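Local coordinates for GCN5-related N-acetyltransferase (Ralstonia eutropha JMP134, PDB 2Q0Y), which probably transfers an acyl group, most likely acetyl from acetyl-CoA, to an acceptor that remains undefined, at residues Ala21-Glu25 with Ala26-Ala30; Leu31-Ala34 with Ala35-Asp38. All coordinates share one frame; numbering follows the deposited sequence. Where two conformers were deposited one is given.

Contact 1 (Ala21-Glu25 with Ala26-Ala30); sequences AMFRE and AGRDA
Phe23 and Arg28 supply the apolar part of this turn, their side chains lying next to each other and pointing the same way. The methylene CG of Arg28 approaches the ring obliquely, 3.8 Å from Phe23 CD1. Because Arg28 bends at both chi2 and chi3, its aliphatic portion stays beside the phenyl while the guanidinium turns steeply against it, the two planes lying 79° apart. Over the centre of one ring face sits CE of selenomethionine Met22. Phe23 also meets His78 of the second subunit edge-to-face, and Arg28 NH2 reaches Ser80 OG of that subunit, so one guanidinium nitrogen of this arginine bonds across the subunit interface.

Backbone hydrogen bonds close the helix in the manner of a Schellman motif, a standard way of ending an alpha-helix. Arg28 N reaches back to Phe23 O at 3.0 Å, and inside that bond Gly27 N donates to Arg24 O, also at 3.0 Å, coming from well above the carbonyl plane. The chain turns with a positive phi at Gly27 (97°), a backbone conformation that glycine adopts readily. One residue earlier, Ala26 N still makes a helical bond to Met22 O at 3.1 Å.

Water adds a further clasp. A single molecule donates to both Arg24 O and Arg28 O, each 2.7 Å from its oxygen, tying the last turn to the outgoing chain. Among the charged groups, Glu25 turns elsewhere: OE1 forms a salt bridge with Arg100, and OE2 is hydrogen-bonded to Tyr94 OH.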
loop_
_atom_site.group_PDB
_atom_site.type_symbol
_atom_site.label_atom_id
_atom_site.label_comp_id
_atom_site.label_asym_id
_atom_site.label_seq_id
_atom_site.Cartn_x
_atom_site.Cartn_y
_atom_site.Cartn_z
ATOM N N ALA A 21 10.843 -18.109 -1.156
ATOM C CA ALA A 21 10.258 -19.188 -1.985
ATOM C C ALA A 21 9.051 -18.679 -2.791
ATOM O O ALA A 21 8.928 -18.974 -3.980
ATOM C CB ALA A 21 9.867 -20.405 -1.125
HETATM N N MSE A 22 8.183 -17.914 -2.132
HETATM C CA MSE A 22 7.008 -17.300 -2.764
HETATM C C MSE A 22 7.406 -16.425 -3.957
HETATM O O MSE A 22 6.865 -16.557 -5.053
HETATM C CB MSE A 22 6.232 -16.479 -1.726
HETATM C CG MSE A 22 5.065 -15.681 -2.262
HETATM SE SE MSE A 22 4.414 -14.352 -1.012
HETATM C CE MSE A 22 5.890 -13.068 -1.156
ATOM N N PHE A 23 8.366 -15.530 -3.746
ATOM C CA PHE A 23 8.827 -14.663 -4.835
ATOM C C PHE A 23 9.595 -15.407 -5.923
ATOM O O PHE A 23 9.470 -15.079 -7.107
ATOM C CB PHE A 23 9.686 -13.520 -4.282
ATOM C CG PHE A 23 8.905 -12.386 -3.656
ATOM C CD1 PHE A 23 7.870 -11.760 -4.349
ATOM C CD2 PHE A 23 9.239 -11.914 -2.394
ATOM C CE1 PHE A 23 7.192 -10.696 -3.799
ATOM C CE2 PHE A 23 8.550 -10.856 -1.833
ATOM C CZ PHE A 23 7.528 -10.247 -2.541
ATOM N N ARG A 24 10.402 -16.395 -5.553
ATOM C CA ARG A 24 11.160 -17.152 -6.543
ATOM C C ARG A 24 10.194 -17.886 -7.446
ATOM O O ARG A 24 10.326 -17.869 -8.672
ATOM C CB ARG A 24 12.090 -18.150 -5.864
ATOM C CG ARG A 24 12.908 -19.003 -6.810
ATOM C CD ARG A 24 13.866 -19.909 -6.039
ATOM N NE ARG A 24 13.152 -20.743 -5.067
ATOM C CZ ARG A 24 13.633 -21.138 -3.884
ATOM N NH1 ARG A 24 14.867 -20.810 -3.493
ATOM N NH2 ARG A 24 12.871 -21.880 -3.081
ATOM N N GLU A 25 9.196 -18.519 -6.839
ATOM C CA GLU A 25 8.224 -19.300 -7.605
ATOM C C GLU A 25 7.365 -18.386 -8.488
ATOM O O GLU A 25 6.887 -18.811 -9.544
ATOM C CB GLU A 25 7.376 -20.190 -6.674
ATOM C CG GLU A 25 8.123 -21.449 -6.187
ATOM C CD GLU A 25 7.419 -22.195 -5.040
ATOM O OE1 GLU A 25 6.197 -22.026 -4.915
ATOM O OE2 GLU A 25 8.083 -22.950 -4.281
ATOM N N ALA A 26 7.199 -17.138 -8.080
ATOM C CA ALA A 26 6.470 -16.147 -8.862
ATOM C C ALA A 26 7.335 -15.513 -9.970
ATOM O O ALA A 26 6.847 -14.690 -10.736
ATOM C CB ALA A 26 5.938 -15.080 -7.969
ATOM N N GLY A 27 8.605 -15.887 -10.054
ATOM C CA GLY A 27 9.466 -15.467 -11.171
ATOM C C GLY A 27 10.365 -14.259 -10.921
ATOM O O GLY A 27 10.961 -13.717 -11.880
ATOM N N ARG A 28 10.491 -13.838 -9.664
ATOM C CA ARG A 28 11.441 -12.780 -9.315
ATOM C C ARG A 28 12.862 -13.302 -9.417
ATOM O O ARG A 28 13.115 -14.476 -9.177
ATOM C CB ARG A 28 11.194 -12.225 -7.922
ATOM C CG ARG A 28 9.800 -11.627 -7.676
ATOM C CD ARG A 28 9.261 -10.695 -8.765
ATOM N NE ARG A 28 9.766 -9.317 -8.723
ATOM C CZ ARG A 28 9.090 -8.247 -8.278
ATOM N NH1 ARG A 28 7.873 -8.343 -7.747
ATOM N NH2 ARG A 28 9.667 -7.057 -8.329
ATOM N N ASP A 29 13.784 -12.416 -9.789
ATOM C CA ASP A 29 15.192 -12.777 -9.972
ATOM C C ASP A 29 15.830 -13.237 -8.686
ATOM O O ASP A 29 15.699 -12.587 -7.666
ATOM C CB ASP A 29 15.992 -11.575 -10.490
ATOM C CG ASP A 29 15.937 -11.432 -11.995
ATOM O OD1 ASP A 29 15.376 -12.317 -12.684
ATOM O OD2 ASP A 29 16.477 -10.424 -12.497
ATOM N N ALA A 30 16.554 -14.343 -8.763
ATOM C CA ALA A 30 17.189 -14.940 -7.595
ATOM C C ALA A 30 18.192 -13.971 -6.975
ATOM O O ALA A 30 18.308 -13.876 -5.747
ATOM C CB ALA A 30 17.872 -16.249 -7.979
HETATM O O HOH W 1 12.393 -16.945 -10.102
#

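Contact 2 (Leu31-Ala34 with Ala35-Asp38); sequences LTLA and AMQD
Leu33 and Met36, three residues apart on one face of an alpha-helix, run side by side in the same direction, with Leu33 CD2 4.1 Å from Met36 CE. This is ordinary i to i+3 packing near the start of helix 30-50, in the part of the GNAT fold where two successive helices follow the first strand. The selenomethionine chain leaves with CG anti to the backbone N (chi1 -176°) and stays extended at chi2. Its bend at chi3 (72°) then carries the terminal methyl to the leucine branch.

Behind these side chains stands the helical backbone that sets their spacing. Ala35 N donates to Leu31 O at 3.0 Å and Met36 N to Thr32 O at 3.0 Å, both i+4 bonds. Gln37 N also makes a weak i+3 bond to Ala34 O, 3.3 Å away.

Further out, helix 12-25 and the second subunit both pack on this helix. Leu33 faces helix 12-25, and Met36 touches Arg19 of the same helix. Pro79 and His78 of the second subunit pack on Leu33 and Met36 respectively, while Pro82 of that subunit meets Thr32 and Ala35, so the helix takes part in the subunit interface.

On the exposed flank, solvent takes over. Ala34 O and Asp38 N are 4.6 Å apart, too far for the direct helical bond, and a water fits between them, 2.7 Å from Ala34 O and accepting from Asp38 N. A second water near Ala34 O lies 3.1 Å from Gln37 OE1.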
loop_
_atom_site.group_PDB
_atom_site.type_symbol
_atom_site.label_atom_id
_atom_site.label_comp_id
_atom_site.label_asym_id
_atom_site.label_seq_id
_atom_site.Cartn_x
_atom_site.Cartn_y
_atom_site.Cartn_z
ATOM N N LEU A 31 18.884 -13.217 -7.823
ATOM C CA LEU A 31 19.869 -12.267 -7.345
ATOM C C LEU A 31 19.207 -11.098 -6.597
ATOM O O LEU A 31 19.730 -10.598 -5.603
ATOM C CB LEU A 31 20.717 -11.782 -8.522
ATOM C CG LEU A 31 22.059 -11.168 -8.193
ATOM C CD1 LEU A 31 22.889 -12.106 -7.331
ATOM C CD2 LEU A 31 22.775 -10.832 -9.500
ATOM N N THR A 32 18.055 -10.660 -7.076
ATOM C CA THR A 32 17.326 -9.630 -6.400
ATOM C C THR A 32 16.846 -10.122 -5.019
ATOM O O THR A 32 16.889 -9.381 -4.039
ATOM C CB THR A 32 16.149 -9.182 -7.285
ATOM O OG1 THR A 32 16.658 -8.859 -8.589
ATOM C CG2 THR A 32 15.448 -7.992 -6.706
ATOM N N LEU A 33 16.406 -11.375 -4.941
ATOM C CA LEU A 33 15.966 -11.947 -3.656
ATOM C C LEU A 33 17.151 -12.106 -2.715
ATOM O O LEU A 33 16.993 -11.970 -1.501
ATOM C CB LEU A 33 15.252 -13.287 -3.851
ATOM C CG LEU A 33 14.020 -13.193 -4.776
ATOM C CD1 LEU A 33 13.417 -14.570 -5.022
ATOM C CD2 LEU A 33 13.002 -12.242 -4.210
ATOM N N ALA A 34 18.333 -12.361 -3.277
ATOM C CA ALA A 34 19.545 -12.488 -2.486
ATOM C C ALA A 34 19.898 -11.126 -1.879
ATOM O O ALA A 34 20.317 -11.035 -0.719
ATOM C CB ALA A 34 20.680 -13.005 -3.332
ATOM N N ALA A 35 19.708 -10.068 -2.657
ATOM C CA ALA A 35 19.955 -8.698 -2.176
ATOM C C ALA A 35 18.971 -8.278 -1.086
ATOM O O ALA A 35 19.317 -7.499 -0.181
ATOM C CB ALA A 35 19.910 -7.725 -3.323
HETATM N N MSE A 36 17.745 -8.775 -1.185
HETATM C CA MSE A 36 16.687 -8.508 -0.216
HETATM C C MSE A 36 16.848 -9.256 1.102
HETATM O O MSE A 36 16.275 -8.862 2.125
HETATM C CB MSE A 36 15.338 -8.917 -0.832
HETATM C CG MSE A 36 14.133 -8.621 0.025
HETATM SE SE MSE A 36 12.568 -9.515 -0.696
HETATM C CE MSE A 36 13.086 -11.285 -0.210
ATOM N N GLN A 37 17.618 -10.345 1.080
ATOM C CA GLN A 37 17.607 -11.315 2.176
ATOM C C GLN A 37 17.923 -10.682 3.525
ATOM O O GLN A 37 17.121 -10.729 4.463
ATOM C CB GLN A 37 18.609 -12.436 1.846
ATOM C CG GLN A 37 18.452 -13.709 2.589
ATOM C CD GLN A 37 19.401 -14.805 2.046
ATOM O OE1 GLN A 37 20.546 -14.531 1.683
ATOM N NE2 GLN A 37 18.903 -16.038 1.981
ATOM N N ASP A 38 19.105 -10.104 3.644
ATOM C CA ASP A 38 19.516 -9.538 4.937
ATOM C C ASP A 38 18.677 -8.308 5.346
ATOM O O ASP A 38 18.241 -8.216 6.495
ATOM C CB ASP A 38 21.030 -9.276 4.970
ATOM C CG ASP A 38 21.855 -10.567 4.901
ATOM O OD1 ASP A 38 21.329 -11.656 5.240
ATOM O OD2 ASP A 38 23.035 -10.496 4.495
HETATM O O HOH W 2 21.205 -9.851 1.559
HETATM O O HOH W 3 22.561 -12.374 0.838
#

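Overall arrangement
The two contacts follow one another along the chain, contact 1 ending where contact 2 begins, and their centres are 11 Å apart. Together they trace a helical hairpin: helix 12-25 stops, a short loop turns the chain, and helix 30-50 sets off alongside. Leu33 joins them, its CD2 lying 3.6 Å from Phe23 CB, while its CD1 packs on the backbone of Arg24. Both contacts also meet His78 and Pro79 of the second subunit, so the hairpin tip serves simultaneously as a local turn and as part of the dimer interface. His127, a magnesium ligand, lies about 7 Å from Phe23, side chain to side chain, whereas contact 2 lies away from the metal-binding residues.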